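Local coordinates for protein beta-galactosidase (PDB 3OG2) that probably hydrolyses terminal non-reducing beta-D-galactose residues of beta-D-galactosides, as a glycoside hydrolase of family 35, at residues Tyr588-Val593 / Val602-Asn607; Gln727-Thr732 / Asn762-Leu767; Ala164-Gly169 / Ile208-Ile213; Pro373-Ala378 / Thr397-Lys402. All blocks are in the same frame, centred on the assembly; numbering follows the deposited sequence.

Contact 1 (Tyr588-Val593 / Val602-Asn607). With NAG (2-acetamido-2-deoxy-beta-D-glucopyranose), chain B.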
loop_
_atom_site.group_PDB
_atom_site.type_symbol
_atom_site.label_atom_id
_atom_site.label_comp_id
_atom_site.label_asym_id
_atom_site.label_seq_id
_atom_site.Cartn_x
_atom_site.Cartn_y
_atom_site.Cartn_z
ATOM N N TYR A 588 2.648 -13.613 17.227
ATOM C CA TYR A 588 1.963 -12.872 16.179
ATOM C C TYR A 588 2.935 -12.181 15.233
ATOM O O TYR A 588 2.646 -11.993 14.044
ATOM C CB TYR A 588 1.075 -11.869 16.858
ATOM C CG TYR A 588 0.431 -10.782 16.036
ATOM C CD1 TYR A 588 -0.721 -10.958 15.267
ATOM C CD2 TYR A 588 1.008 -9.509 16.089
ATOM C CE1 TYR A 588 -1.295 -9.936 14.543
ATOM C CE2 TYR A 588 0.437 -8.450 15.389
ATOM C CZ TYR A 588 -0.701 -8.690 14.613
ATOM O OH TYR A 588 -1.268 -7.640 13.932
ATOM N N LEU A 589 4.109 -11.816 15.764
ATOM C CA LEU A 589 5.164 -11.229 14.978
ATOM C C LEU A 589 6.492 -11.455 15.714
ATOM O O LEU A 589 6.549 -11.185 16.923
ATOM C CB LEU A 589 4.969 -9.712 14.800
ATOM C CG LEU A 589 6.063 -8.957 14.041
ATOM C CD1 LEU A 589 6.224 -9.477 12.593
ATOM C CD2 LEU A 589 5.715 -7.469 13.995
ATOM N N ILE A 590 7.525 -11.900 15.010
ATOM C CA ILE A 590 8.889 -11.779 15.531
ATOM C C ILE A 590 9.584 -10.707 14.732
ATOM O O ILE A 590 9.690 -10.816 13.516
ATOM C CB ILE A 590 9.648 -13.111 15.446
ATOM C CG1 ILE A 590 8.901 -14.190 16.226
ATOM C CG2 ILE A 590 11.084 -12.904 15.875
ATOM C CD1 ILE A 590 8.840 -13.981 17.738
ATOM N N ARG A 591 9.952 -9.633 15.425
ATOM C CA ARG A 591 10.540 -8.486 14.767
ATOM C C ARG A 591 12.029 -8.660 14.572
ATOM O O ARG A 591 12.537 -8.277 13.507
ATOM C CB ARG A 591 10.316 -7.201 15.603
ATOM C CG ARG A 591 8.835 -6.824 15.670
ATOM C CD ARG A 591 8.689 -5.605 16.660
ATOM N NE ARG A 591 7.264 -5.280 16.687
ATOM C CZ ARG A 591 6.656 -4.528 15.791
ATOM N NH1 ARG A 591 7.299 -3.920 14.798
ATOM N NH2 ARG A 591 5.342 -4.363 15.918
ATOM N N SER A 592 12.744 -9.163 15.560
ATOM C CA SER A 592 14.216 -9.203 15.460
ATOM C C SER A 592 14.734 -10.098 16.565
ATOM O O SER A 592 14.051 -10.364 17.558
ATOM C CB SER A 592 14.802 -7.802 15.669
ATOM O OG SER A 592 14.515 -7.285 16.967
ATOM N N VAL A 593 15.977 -10.497 16.421
ATOM C CA VAL A 593 16.770 -11.121 17.474
ATOM C C VAL A 593 18.116 -10.408 17.527
ATOM O O VAL A 593 18.583 -9.807 16.521
ATOM C CB VAL A 593 16.989 -12.628 17.243
ATOM C CG1 VAL A 593 15.633 -13.336 17.285
ATOM C CG2 VAL A 593 17.749 -12.866 15.933
ATOM N N VAL A 602 14.941 -11.324 21.991
ATOM C CA VAL A 602 13.950 -11.383 20.935
ATOM C C VAL A 602 12.992 -10.190 21.104
ATOM O O VAL A 602 12.520 -9.969 22.225
ATOM C CB VAL A 602 13.173 -12.700 21.055
ATOM C CG1 VAL A 602 12.158 -12.808 19.912
ATOM C CG2 VAL A 602 14.116 -13.908 21.080
ATOM N N GLN A 603 12.688 -9.524 20.013
ATOM C CA GLN A 603 11.602 -8.564 20.024
ATOM C C GLN A 603 10.398 -9.171 19.312
ATOM O O GLN A 603 10.578 -9.630 18.174
ATOM C CB GLN A 603 12.053 -7.261 19.323
ATOM C CG GLN A 603 13.184 -6.553 20.073
ATOM C CD GLN A 603 12.819 -6.098 21.476
ATOM O OE1 GLN A 603 13.550 -6.439 22.442
ATOM N NE2 GLN A 603 11.742 -5.319 21.627
ATOM N N ALA A 604 9.256 -9.170 19.952
ATOM C CA ALA A 604 8.107 -9.921 19.460
ATOM C C ALA A 604 6.794 -9.202 19.800
ATOM O O ALA A 604 6.790 -8.441 20.772
ATOM C CB ALA A 604 8.089 -11.284 20.111
ATOM N N ASP A 605 5.770 -9.488 19.023
ATOM C CA ASP A 605 4.429 -9.032 19.366
ATOM C C ASP A 605 3.527 -10.251 19.571
ATOM O O ASP A 605 3.688 -11.267 18.902
ATOM C CB ASP A 605 3.787 -8.154 18.291
ATOM C CG ASP A 605 4.451 -6.795 18.176
ATOM O OD1 ASP A 605 5.642 -6.626 18.491
ATOM O OD2 ASP A 605 3.732 -5.815 17.736
ATOM N N PHE A 606 2.601 -10.107 20.509
ATOM C CA PHE A 606 1.673 -11.157 20.834
ATOM C C PHE A 606 0.232 -10.636 20.837
ATOM O O PHE A 606 -0.102 -9.672 21.529
ATOM C CB PHE A 606 1.964 -11.693 22.248
ATOM C CG PHE A 606 3.385 -12.196 22.361
ATOM C CD1 PHE A 606 3.721 -13.457 21.864
ATOM C CD2 PHE A 606 4.357 -11.409 22.978
ATOM C CE1 PHE A 606 5.013 -13.953 21.965
ATOM C CE2 PHE A 606 5.658 -11.915 23.075
ATOM C CZ PHE A 606 5.991 -13.164 22.575
ATOM N N ASN A 607 -0.640 -11.243 20.031
ATOM C CA ASN A 607 -2.044 -10.808 20.052
ATOM C C ASN A 607 -2.909 -11.849 20.778
ATOM O O ASN A 607 -4.075 -11.530 21.097
ATOM C CB ASN A 607 -2.619 -10.531 18.670
ATOM C CG ASN A 607 -2.783 -11.795 17.825
ATOM O OD1 ASN A 607 -2.063 -12.780 18.006
ATOM N ND2 ASN A 607 -3.757 -11.741 16.917
HETATM C C1 NAG B . -4.099 -12.926 16.210
HETATM C C2 NAG B . -5.560 -12.754 15.699
HETATM C C3 NAG B . -5.965 -13.961 14.860
HETATM C C4 NAG B . -4.939 -14.100 13.681
HETATM C C5 NAG B . -3.507 -14.153 14.270
HETATM C C6 NAG B . -2.473 -14.090 13.146
HETATM C C7 NAG B . -6.848 -11.576 17.413
HETATM C C8 NAG B . -7.758 -11.727 18.591
HETATM N N2 NAG B . -6.434 -12.716 16.850
HETATM O O3 NAG B . -7.247 -13.659 14.285
HETATM O O4 NAG B . -5.168 -15.371 13.081
HETATM O O5 NAG B . -3.303 -12.955 15.019
HETATM O O6 NAG B . -1.206 -14.394 13.720
HETATM O O7 NAG B . -6.391 -10.481 17.037
#
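Arg591 grips Asp605 side-on with two nitrogens: NE donates to OD1 of Asp605 at 2.8 Å, and NH2 of Arg591 reaches OD2 of Asp605 at the same 2.8 Å. The arginine chain, extended from CG to NE (chi3 180°), carries the guanidinium there. Both carboxylate oxygens are met from above their plane, with the guanidinium and carboxylate planes 48° apart, while Leu589 CD2 lies over one guanidinium face. NH2 is shared with a salt bridge to Asp60, NH1 is hydrogen-bonded to His63 ND1, and the carboxylate also accepts from Gly984 N and bonds Thr983 OG1, so this buried pair is probably well compensated. Along the backbone, Asp605 N donates to Leu589 O at 2.8 Å; Asp605 O takes Leu589 N and, weakly, Tyr588 N. Gln603 O likewise receives Arg591 N and, weakly, Ser592 N. Asn607 carries an N-linked glycan, its ND2 bonded to C1 of the sugar. CB of Asn607 lies over one face of the Tyr588 ring, 4.2 Å from the centroid, as a CH-pi contact; the ring hydroxyl is hydrogen-bonded to Ile354 N. Ile590 CD1 packs on Ala604 CB on the face opposite Leu589 and Asp605. Two residues facing one, at Asp605 and again at Gln603, are classic bulges in an antiparallel beta hairpin.

Contact 2 (Gln727-Thr732 / Asn762-Leu767); sequences QLFLST and NSSYTL. With NAG (2-acetamido-2-deoxy-beta-D-glucopyranose), chain F.
Two antiparallel strands of an all-beta domain pair here, Gln727-Thr732 with Asn762-Leu767, in regular register without a bulge. Leu728 and Tyr765 form a hydrogen-bonded pair, as do Leu730 and Ser763; Leu730 N to Ser763 O spans 2.8 Å. Side chains add bonds at both ends of the face carrying Gln727, Phe729 and Ser731. At one end, Gln727 lies alongside Thr766, its chain bent at chi2 (-58°), which turns the amide back so that NE2 donates to Thr766 OG1 at 2.9 Å. The acceptor sits close to the amide plane, and a water ties NE2 also to Tyr765 O. At the other end, Ser731 OG donates to Asn762 OD1 at 2.8 Å, nearly in line with the amide C=O. This fixes the rotation of the Asn762 amide, whose ND2 is bonded to C1 of an N-linked glycan. The Phe729 ring crosses the same asparagine at a slant, CE1 being 3.8 Å from Asn762 CB, with ring and amide planes 48° apart. On the opposite face Leu728 CB meets Leu767 CD1 at 4.1 Å, and Leu728 CD2 approaches the edge of the Tyr765 ring. A further water joins Leu730 O, Thr732 OG1 and Ser763 OG. Strand 726-733 is the middle one of three, flanked by 760-767 and 803-811, and its leucines pack against strand 775-782 of the neighbouring sheet.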
loop_
_atom_site.group_PDB
_atom_site.type_symbol
_atom_site.label_atom_id
_atom_site.label_comp_id
_atom_site.label_asym_id
_atom_site.label_seq_id
_atom_site.Cartn_x
_atom_site.Cartn_y
_atom_site.Cartn_z
ATOM N N GLN A 727 -33.403 32.223 -14.981
ATOM C CA GLN A 727 -33.106 30.819 -15.086
ATOM C C GLN A 727 -31.582 30.690 -15.066
ATOM O O GLN A 727 -30.897 31.348 -15.838
ATOM C CB GLN A 727 -33.678 30.249 -16.380
ATOM C CG GLN A 727 -35.215 30.353 -16.459
ATOM C CD GLN A 727 -36.013 29.691 -15.372
ATOM O OE1 GLN A 727 -37.162 30.149 -15.109
ATOM N NE2 GLN A 727 -35.478 28.642 -14.735
ATOM N N LEU A 728 -31.102 29.828 -14.187
ATOM C CA LEU A 728 -29.674 29.587 -14.072
ATOM C C LEU A 728 -29.325 28.161 -14.490
ATOM O O LEU A 728 -29.926 27.187 -14.022
ATOM C CB LEU A 728 -29.284 29.754 -12.586
ATOM C CG LEU A 728 -27.832 29.404 -12.267
ATOM C CD1 LEU A 728 -26.908 30.405 -12.954
ATOM C CD2 LEU A 728 -27.697 29.411 -10.736
ATOM N N PHE A 729 -28.354 28.032 -15.357
ATOM C CA PHE A 729 -27.774 26.765 -15.790
ATOM C C PHE A 729 -26.399 26.770 -15.186
ATOM O O PHE A 729 -25.678 27.781 -15.368
ATOM C CB PHE A 729 -27.693 26.686 -17.332
ATOM C CG PHE A 729 -26.742 25.597 -17.779
ATOM C CD1 PHE A 729 -27.099 24.273 -17.572
ATOM C CD2 PHE A 729 -25.539 25.919 -18.389
ATOM C CE1 PHE A 729 -26.244 23.275 -17.978
ATOM C CE2 PHE A 729 -24.679 24.919 -18.811
ATOM C CZ PHE A 729 -25.052 23.596 -18.617
ATOM N N LEU A 730 -26.028 25.728 -14.496
ATOM C CA LEU A 730 -24.709 25.643 -13.900
ATOM C C LEU A 730 -24.089 24.270 -14.083
ATOM O O LEU A 730 -24.637 23.259 -13.680
ATOM C CB LEU A 730 -24.905 25.938 -12.431
ATOM C CG LEU A 730 -23.761 26.301 -11.579
ATOM C CD1 LEU A 730 -23.002 27.568 -12.004
ATOM C CD2 LEU A 730 -24.308 26.481 -10.155
ATOM N N SER A 731 -22.946 24.218 -14.749
ATOM C CA SER A 731 -22.221 22.986 -14.991
ATOM C C SER A 731 -21.016 22.950 -14.078
ATOM O O SER A 731 -20.126 23.820 -14.197
ATOM C CB SER A 731 -21.860 22.912 -16.481
ATOM O OG SER A 731 -21.159 21.713 -16.765
ATOM N N THR A 732 -21.037 22.026 -13.121
ATOM C CA THR A 732 -19.936 21.915 -12.149
ATOM C C THR A 732 -19.158 20.645 -12.329
ATOM O O THR A 732 -19.640 19.636 -12.865
ATOM C CB THR A 732 -20.459 22.047 -10.692
ATOM O OG1 THR A 732 -21.467 21.019 -10.468
ATOM C CG2 THR A 732 -21.059 23.412 -10.411
ATOM N N ASN A 762 -24.685 18.850 -14.719
ATOM C CA ASN A 762 -25.419 19.963 -15.314
ATOM C C ASN A 762 -26.635 20.168 -14.421
ATOM O O ASN A 762 -27.476 19.287 -14.236
ATOM C CB ASN A 762 -25.815 19.665 -16.761
ATOM C CG ASN A 762 -24.577 19.734 -17.652
ATOM O OD1 ASN A 762 -23.640 20.486 -17.395
ATOM N ND2 ASN A 762 -24.632 18.915 -18.665
ATOM N N SER A 763 -26.746 21.336 -13.823
ATOM C CA SER A 763 -27.911 21.641 -13.020
ATOM C C SER A 763 -28.624 22.865 -13.552
ATOM O O SER A 763 -28.028 23.839 -14.007
ATOM C CB SER A 763 -27.434 21.895 -11.590
ATOM O OG SER A 763 -26.663 20.794 -11.089
ATOM N N SER A 764 -29.945 22.859 -13.456
ATOM C CA SER A 764 -30.759 23.989 -13.838
ATOM C C SER A 764 -31.628 24.421 -12.675
ATOM O O SER A 764 -32.318 23.589 -12.086
ATOM C CB SER A 764 -31.622 23.560 -15.033
ATOM O OG SER A 764 -30.740 23.365 -16.173
ATOM N N TYR A 765 -31.604 25.697 -12.352
ATOM C CA TYR A 765 -32.321 26.209 -11.216
ATOM C C TYR A 765 -33.096 27.443 -11.632
ATOM O O TYR A 765 -32.682 28.214 -12.504
ATOM C CB TYR A 765 -31.319 26.581 -10.111
ATOM C CG TYR A 765 -30.453 25.468 -9.552
ATOM C CD1 TYR A 765 -31.002 24.393 -8.829
ATOM C CD2 TYR A 765 -29.070 25.426 -9.709
ATOM C CE1 TYR A 765 -30.232 23.355 -8.303
ATOM C CE2 TYR A 765 -28.268 24.394 -9.193
ATOM C CZ TYR A 765 -28.856 23.366 -8.487
ATOM O OH TYR A 765 -28.057 22.335 -7.982
ATOM N N THR A 766 -34.245 27.691 -10.996
ATOM C CA THR A 766 -34.962 28.928 -11.182
ATOM C C THR A 766 -34.619 29.862 -10.023
ATOM O O THR A 766 -34.655 29.430 -8.847
ATOM C CB THR A 766 -36.480 28.673 -11.194
ATOM O OG1 THR A 766 -36.754 27.785 -12.297
ATOM C CG2 THR A 766 -37.282 29.939 -11.373
ATOM N N LEU A 767 -34.307 31.098 -10.362
ATOM C CA LEU A 767 -34.052 32.121 -9.341
ATOM C C LEU A 767 -35.281 33.038 -9.388
ATOM O O LEU A 767 -35.388 33.886 -10.270
ATOM C CB LEU A 767 -32.750 32.880 -9.552
ATOM C CG LEU A 767 -31.502 31.990 -9.812
ATOM C CD1 LEU A 767 -30.298 32.907 -10.103
ATOM C CD2 LEU A 767 -31.236 31.032 -8.664
HETATM C C1 NAG F . -23.725 19.103 -19.654
HETATM C C2 NAG F . -23.107 17.737 -19.934
HETATM C C3 NAG F . -22.130 17.836 -21.104
HETATM C C4 NAG F . -22.725 18.583 -22.302
HETATM C C5 NAG F . -23.422 19.888 -21.872
HETATM C C6 NAG F . -24.153 20.560 -23.031
HETATM C C7 NAG F . -22.906 16.167 -18.082
HETATM C C8 NAG F . -22.242 15.724 -16.822
HETATM N N2 NAG F . -22.397 17.176 -18.798
HETATM O O3 NAG F . -21.811 16.485 -21.418
HETATM O O4 NAG F . -21.785 18.926 -23.285
HETATM O O5 NAG F . -24.359 19.541 -20.863
HETATM O O6 NAG F . -24.140 21.971 -22.864
HETATM O O7 NAG F . -24.017 15.727 -18.278
HETATM O O HOH W 1 -33.182 26.903 -15.402
HETATM O O HOH W 2 -39.434 28.384 -13.766
HETATM O O HOH W 3 -24.111 21.823 -11.240
#

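Contact 3 (Ala164-Gly169 / Ile208-Ile213); sequences AQITNG and IIVPLI
Gln165 and the backbone of Ile209 and Val210 account for all the direct hydrogen bonding between the two loops. A single acceptor, OE1 of Gln165, takes both amides: Ile209 N at 2.8 Å, in the carbonyl plane and on a lone pair, and Val210 N at 3.1 Å, tilted 28° from that plane. Beyond CG the glutamine runs extended (chi2 173°), which carries its amide across to the successive N-H groups. The amide nitrogen is used as well, for NE2 of Gln165 donates to Ala162 O and Gly207 O, one just before each segment. With both ends bound, the flat group is fixed in rotation and its buried polar atoms are satisfied. Residues 164-169 follow helix 144-163 and lead into strand 172-177, whereas 208-213 follow helix 193-205; the glutamine thus bridges two successive helix-to-strand connections of the TIM barrel, among loops that precede the strands. Van der Waals contacts flank this bond pair. Val210 CG1 approaches Gln165 CG at 4.0 Å and Ile166 CG2 at 4.3 Å, crossing the glutamine at a slant. Alongside, Ile209 CD1 touches Thr167 through OG1 at 3.8 Å and CG2 at 3.9 Å. CG1 of Ile209 stands between backbone N and carbonyl carbon (chi1 57°), placing the ethyl arm against the threonine. Ile166 also packs on Ile173 and Val26.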
loop_
_atom_site.group_PDB
_atom_site.type_symbol
_atom_site.label_atom_id
_atom_site.label_comp_id
_atom_site.label_asym_id
_atom_site.label_seq_id
_atom_site.Cartn_x
_atom_site.Cartn_y
_atom_site.Cartn_z
ATOM N N ALA A 164 21.178 8.189 -0.709
ATOM C CA ALA A 164 20.744 6.968 0.002
ATOM C C ALA A 164 21.111 5.715 -0.770
ATOM O O ALA A 164 20.715 4.614 -0.395
ATOM C CB ALA A 164 19.259 7.039 0.247
ATOM N N GLN A 165 21.832 5.805 -1.888
ATOM C CA GLN A 165 22.223 4.600 -2.615
ATOM C C GLN A 165 23.170 3.723 -1.832
ATOM O O GLN A 165 23.959 4.166 -0.991
ATOM C CB GLN A 165 22.922 5.037 -3.935
ATOM C CG GLN A 165 21.895 5.560 -4.959
ATOM C CD GLN A 165 22.613 6.128 -6.161
ATOM O OE1 GLN A 165 22.389 5.672 -7.298
ATOM N NE2 GLN A 165 23.452 7.148 -6.007
ATOM N N ILE A 166 23.072 2.419 -2.152
ATOM C CA ILE A 166 23.944 1.419 -1.561
ATOM C C ILE A 166 25.433 1.729 -1.804
ATOM O O ILE A 166 26.316 1.381 -0.997
ATOM C CB ILE A 166 23.530 0.024 -2.063
ATOM C CG1 ILE A 166 24.227 -1.083 -1.318
ATOM C CG2 ILE A 166 23.790 -0.118 -3.583
ATOM C CD1 ILE A 166 23.737 -2.491 -1.633
ATOM N N THR A 167 25.752 2.462 -2.891
ATOM C CA THR A 167 27.136 2.862 -3.194
ATOM C C THR A 167 27.620 3.896 -2.200
ATOM O O THR A 167 28.824 4.140 -2.152
ATOM C CB THR A 167 27.183 3.434 -4.623
ATOM O OG1 THR A 167 26.108 4.326 -4.783
ATOM C CG2 THR A 167 26.999 2.321 -5.647
ATOM N N ASN A 168 26.744 4.516 -1.437
ATOM C CA ASN A 168 27.056 5.479 -0.382
ATOM C C ASN A 168 26.717 4.931 1.007
ATOM O O ASN A 168 26.654 5.711 1.930
ATOM C CB ASN A 168 26.233 6.770 -0.498
ATOM C CG ASN A 168 26.573 7.454 -1.772
ATOM O OD1 ASN A 168 27.772 7.462 -2.136
ATOM N ND2 ASN A 168 25.593 8.020 -2.435
ATOM N N GLY A 169 26.486 3.636 1.141
ATOM C CA GLY A 169 26.176 3.081 2.451
ATOM C C GLY A 169 24.705 3.141 2.819
ATOM O O GLY A 169 24.388 2.946 3.991
ATOM N N ILE A 208 22.205 9.419 -9.795
ATOM C CA ILE A 208 21.748 8.048 -9.679
ATOM C C ILE A 208 22.685 7.171 -10.499
ATOM O O ILE A 208 22.799 7.420 -11.711
ATOM C CB ILE A 208 20.289 7.914 -10.166
ATOM C CG1 ILE A 208 19.347 8.765 -9.324
ATOM C CG2 ILE A 208 19.854 6.463 -10.228
ATOM C CD1 ILE A 208 19.239 8.345 -7.845
ATOM N N ILE A 209 23.355 6.211 -9.834
ATOM C CA ILE A 209 24.291 5.326 -10.545
ATOM C C ILE A 209 23.872 3.872 -10.388
ATOM O O ILE A 209 24.461 3.020 -11.034
ATOM C CB ILE A 209 25.749 5.504 -10.078
ATOM C CG1 ILE A 209 25.922 5.274 -8.579
ATOM C CG2 ILE A 209 26.256 6.890 -10.535
ATOM C CD1 ILE A 209 27.415 5.320 -8.170
ATOM N N VAL A 210 22.855 3.547 -9.545
ATOM C CA VAL A 210 22.350 2.194 -9.472
ATOM C C VAL A 210 21.588 1.887 -10.742
ATOM O O VAL A 210 21.325 2.785 -11.566
ATOM C CB VAL A 210 21.469 1.993 -8.213
ATOM C CG1 VAL A 210 22.381 2.139 -6.946
ATOM C CG2 VAL A 210 20.266 2.924 -8.173
ATOM N N PRO A 211 21.266 0.610 -10.964
ATOM C CA PRO A 211 20.572 0.270 -12.210
ATOM C C PRO A 211 19.175 0.894 -12.249
ATOM O O PRO A 211 18.486 1.002 -11.240
ATOM C CB PRO A 211 20.464 -1.242 -12.173
ATOM C CG PRO A 211 21.636 -1.657 -11.263
ATOM C CD PRO A 211 21.611 -0.604 -10.183
ATOM N N LEU A 212 18.808 1.202 -13.512
ATOM C CA LEU A 212 17.455 1.719 -13.788
ATOM C C LEU A 212 16.571 0.571 -14.262
ATOM O O LEU A 212 16.970 -0.195 -15.147
ATOM C CB LEU A 212 17.479 2.788 -14.906
ATOM C CG LEU A 212 18.363 3.986 -14.601
ATOM C CD1 LEU A 212 18.410 4.893 -15.834
ATOM C CD2 LEU A 212 17.858 4.675 -13.344
ATOM N N ILE A 213 15.404 0.471 -13.679
ATOM C CA ILE A 213 14.424 -0.571 -14.019
ATOM C C ILE A 213 13.129 0.115 -14.331
ATOM O O ILE A 213 12.747 1.108 -13.684
ATOM C CB ILE A 213 14.291 -1.530 -12.839
ATOM C CG1 ILE A 213 13.446 -2.774 -13.197
ATOM C CG2 ILE A 213 13.750 -0.873 -11.568
ATOM C CD1 ILE A 213 13.615 -3.940 -12.201
#

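Contact 4 (Pro373-Ala378 / Thr397-Lys402)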
loop_
_atom_site.group_PDB
_atom_site.type_symbol
_atom_site.label_atom_id
_atom_site.label_comp_id
_atom_site.label_asym_id
_atom_site.label_seq_id
_atom_site.Cartn_x
_atom_site.Cartn_y
_atom_site.Cartn_z
ATOM N N PRO A 373 18.768 -20.838 -3.271
ATOM C CA PRO A 373 19.510 -20.187 -4.384
ATOM C C PRO A 373 19.488 -21.012 -5.652
ATOM O O PRO A 373 19.653 -20.422 -6.732
ATOM C CB PRO A 373 20.934 -20.116 -3.862
ATOM C CG PRO A 373 20.993 -21.048 -2.708
ATOM C CD PRO A 373 19.621 -21.136 -2.121
ATOM N N GLY A 374 19.237 -22.305 -5.624
ATOM C CA GLY A 374 19.195 -23.085 -6.822
ATOM C C GLY A 374 18.024 -22.689 -7.672
ATOM O O GLY A 374 18.023 -22.937 -8.894
ATOM N N TYR A 375 17.021 -22.061 -7.094
ATOM C CA TYR A 375 15.909 -21.546 -7.916
ATOM C C TYR A 375 16.381 -20.536 -8.952
ATOM O O TYR A 375 15.862 -20.435 -10.072
ATOM C CB TYR A 375 14.866 -20.937 -6.972
ATOM C CG TYR A 375 13.844 -20.035 -7.662
ATOM C CD1 TYR A 375 12.745 -20.553 -8.326
ATOM C CD2 TYR A 375 14.001 -18.642 -7.620
ATOM C CE1 TYR A 375 11.820 -19.743 -8.950
ATOM C CE2 TYR A 375 13.080 -17.806 -8.226
ATOM C CZ TYR A 375 11.989 -18.365 -8.902
ATOM O OH TYR A 375 11.046 -17.595 -9.509
ATOM N N ILE A 376 17.393 -19.748 -8.628
ATOM C CA ILE A 376 17.828 -18.676 -9.498
ATOM C C ILE A 376 18.419 -19.214 -10.766
ATOM O O ILE A 376 18.232 -18.613 -11.837
ATOM C CB ILE A 376 18.850 -17.792 -8.789
ATOM C CG1 ILE A 376 18.210 -17.089 -7.597
ATOM C CG2 ILE A 376 19.408 -16.800 -9.813
ATOM C CD1 ILE A 376 19.182 -16.382 -6.684
ATOM N N THR A 377 19.163 -20.343 -10.652
ATOM C CA THR A 377 19.867 -20.698 -11.909
ATOM C C THR A 377 19.197 -21.882 -12.582
ATOM O O THR A 377 19.701 -22.271 -13.642
ATOM C CB THR A 377 21.340 -20.937 -11.605
ATOM O OG1 THR A 377 21.333 -21.878 -10.515
ATOM C CG2 THR A 377 22.072 -19.658 -11.182
ATOM N N ALA A 378 18.104 -22.382 -12.039
ATOM C CA ALA A 378 17.289 -23.404 -12.731
ATOM C C ALA A 378 16.662 -22.731 -13.933
ATOM O O ALA A 378 16.338 -21.533 -13.908
ATOM C CB ALA A 378 16.250 -23.988 -11.792
ATOM N N THR A 397 4.869 -27.094 -14.137
ATOM C CA THR A 397 5.925 -26.361 -14.828
ATOM C C THR A 397 7.248 -26.666 -14.184
ATOM O O THR A 397 7.393 -26.416 -12.994
ATOM C CB THR A 397 5.660 -24.841 -14.760
ATOM O OG1 THR A 397 4.337 -24.565 -15.274
ATOM C CG2 THR A 397 6.689 -24.103 -15.609
ATOM N N PRO A 398 8.205 -27.213 -14.933
ATOM C CA PRO A 398 9.529 -27.518 -14.401
ATOM C C PRO A 398 10.481 -26.347 -14.514
ATOM O O PRO A 398 10.461 -25.620 -15.506
ATOM C CB PRO A 398 10.007 -28.677 -15.319
ATOM C CG PRO A 398 9.390 -28.310 -16.631
ATOM C CD PRO A 398 8.058 -27.670 -16.334
ATOM N N LEU A 399 11.350 -26.229 -13.530
ATOM C CA LEU A 399 12.547 -25.398 -13.591
ATOM C C LEU A 399 13.701 -26.393 -13.387
ATOM O O LEU A 399 13.836 -27.050 -12.350
ATOM C CB LEU A 399 12.648 -24.299 -12.519
ATOM C CG LEU A 399 11.580 -23.208 -12.665
ATOM C CD1 LEU A 399 10.211 -23.606 -12.182
ATOM C CD2 LEU A 399 12.028 -21.958 -11.904
ATOM N N LEU A 400 14.522 -26.524 -14.424
ATOM C CA LEU A 400 15.476 -27.622 -14.497
ATOM C C LEU A 400 16.921 -27.168 -14.506
ATOM O O LEU A 400 17.265 -26.149 -15.112
ATOM C CB LEU A 400 15.267 -28.432 -15.803
ATOM C CG LEU A 400 13.869 -29.073 -15.972
ATOM C CD1 LEU A 400 13.754 -29.712 -17.334
ATOM C CD2 LEU A 400 13.574 -30.080 -14.847
ATOM N N ALA A 401 17.772 -27.970 -13.867
ATOM C CA ALA A 401 19.207 -27.702 -13.803
ATOM C C ALA A 401 19.999 -29.002 -13.890
ATOM O O ALA A 401 19.468 -30.055 -13.471
ATOM C CB ALA A 401 19.565 -26.986 -12.491
ATOM N N LYS A 402 21.216 -28.972 -14.402
ATOM C CA LYS A 402 21.997 -30.204 -14.510
ATOM C C LYS A 402 22.211 -30.852 -13.150
ATOM O O LYS A 402 22.031 -32.073 -13.030
ATOM C CB LYS A 402 23.381 -29.995 -15.132
ATOM C CG LYS A 402 24.309 -31.204 -14.942
ATOM C CD LYS A 402 25.219 -31.473 -16.120
ATOM C CE LYS A 402 26.624 -31.920 -15.767
ATOM N NZ LYS A 402 27.665 -31.413 -16.709
HETATM O O HOH W 4 19.669 -24.366 -15.522
#
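Leu399 meets Tyr375 and Ala378 with two separate parts of its side chain. Its CD2 methyl approaches the tyrosine ring at a slant, 3.7 Å from CE1 and 3.9 Å from CD1 of Tyr375. The ring is directed there by chi1 of 164°, which sets Tyr375 CG opposite its own backbone N. Nearer the main chain, CB of Leu399 lies against CB of Ala378 at 3.7 Å. The leucine therefore spans the weakly bonded helical turn about 374-377 and the residue after it. Tyr375 is anchored at its far end, where OH is hydrogen-bonded to Val316 O, and its ring also touches Val41 and Phe407. Further along, Ala401 CB comes 4.3 Å from Ala378 CA, while Leu400 points away from residues 373-378 and packs on Phe408. Polar bridging is left to one water, which donates to Thr377 O at 2.8 Å and to Leu400 O at 3.0 Å. Immediately beyond Ala378, Thr379 pairs with Leu400 through the backbone, beginning the short strand 379-380 at the edge of the antiparallel sheet. This is a helix-to-sheet junction where the chain passes from the TIM barrel, represented here by strand 38-47, into the following beta domain.

In the fold
Along the chain the order is contact 3, contact 4, contact 1, contact 2, each closing before the next opens. Contact 3 joins loops of the TIM barrel, and contact 4 marks the passage from the barrel into the antiparallel sheet that starts with strand 379-380; their centres are about 29 Å apart. Contact 1, a hairpin in the domain 3 region that follows, lies about 31 Å from contact 3 and about 34 Å from contact 4, centre to centre. Contact 2 is remote, its centre about 60 Å from that of contact 1 and on the other side of the chain's centre. None touches another. Together they sample a single chain built from a barrel and several beta domains, with glycans attached at contacts 1 and 2.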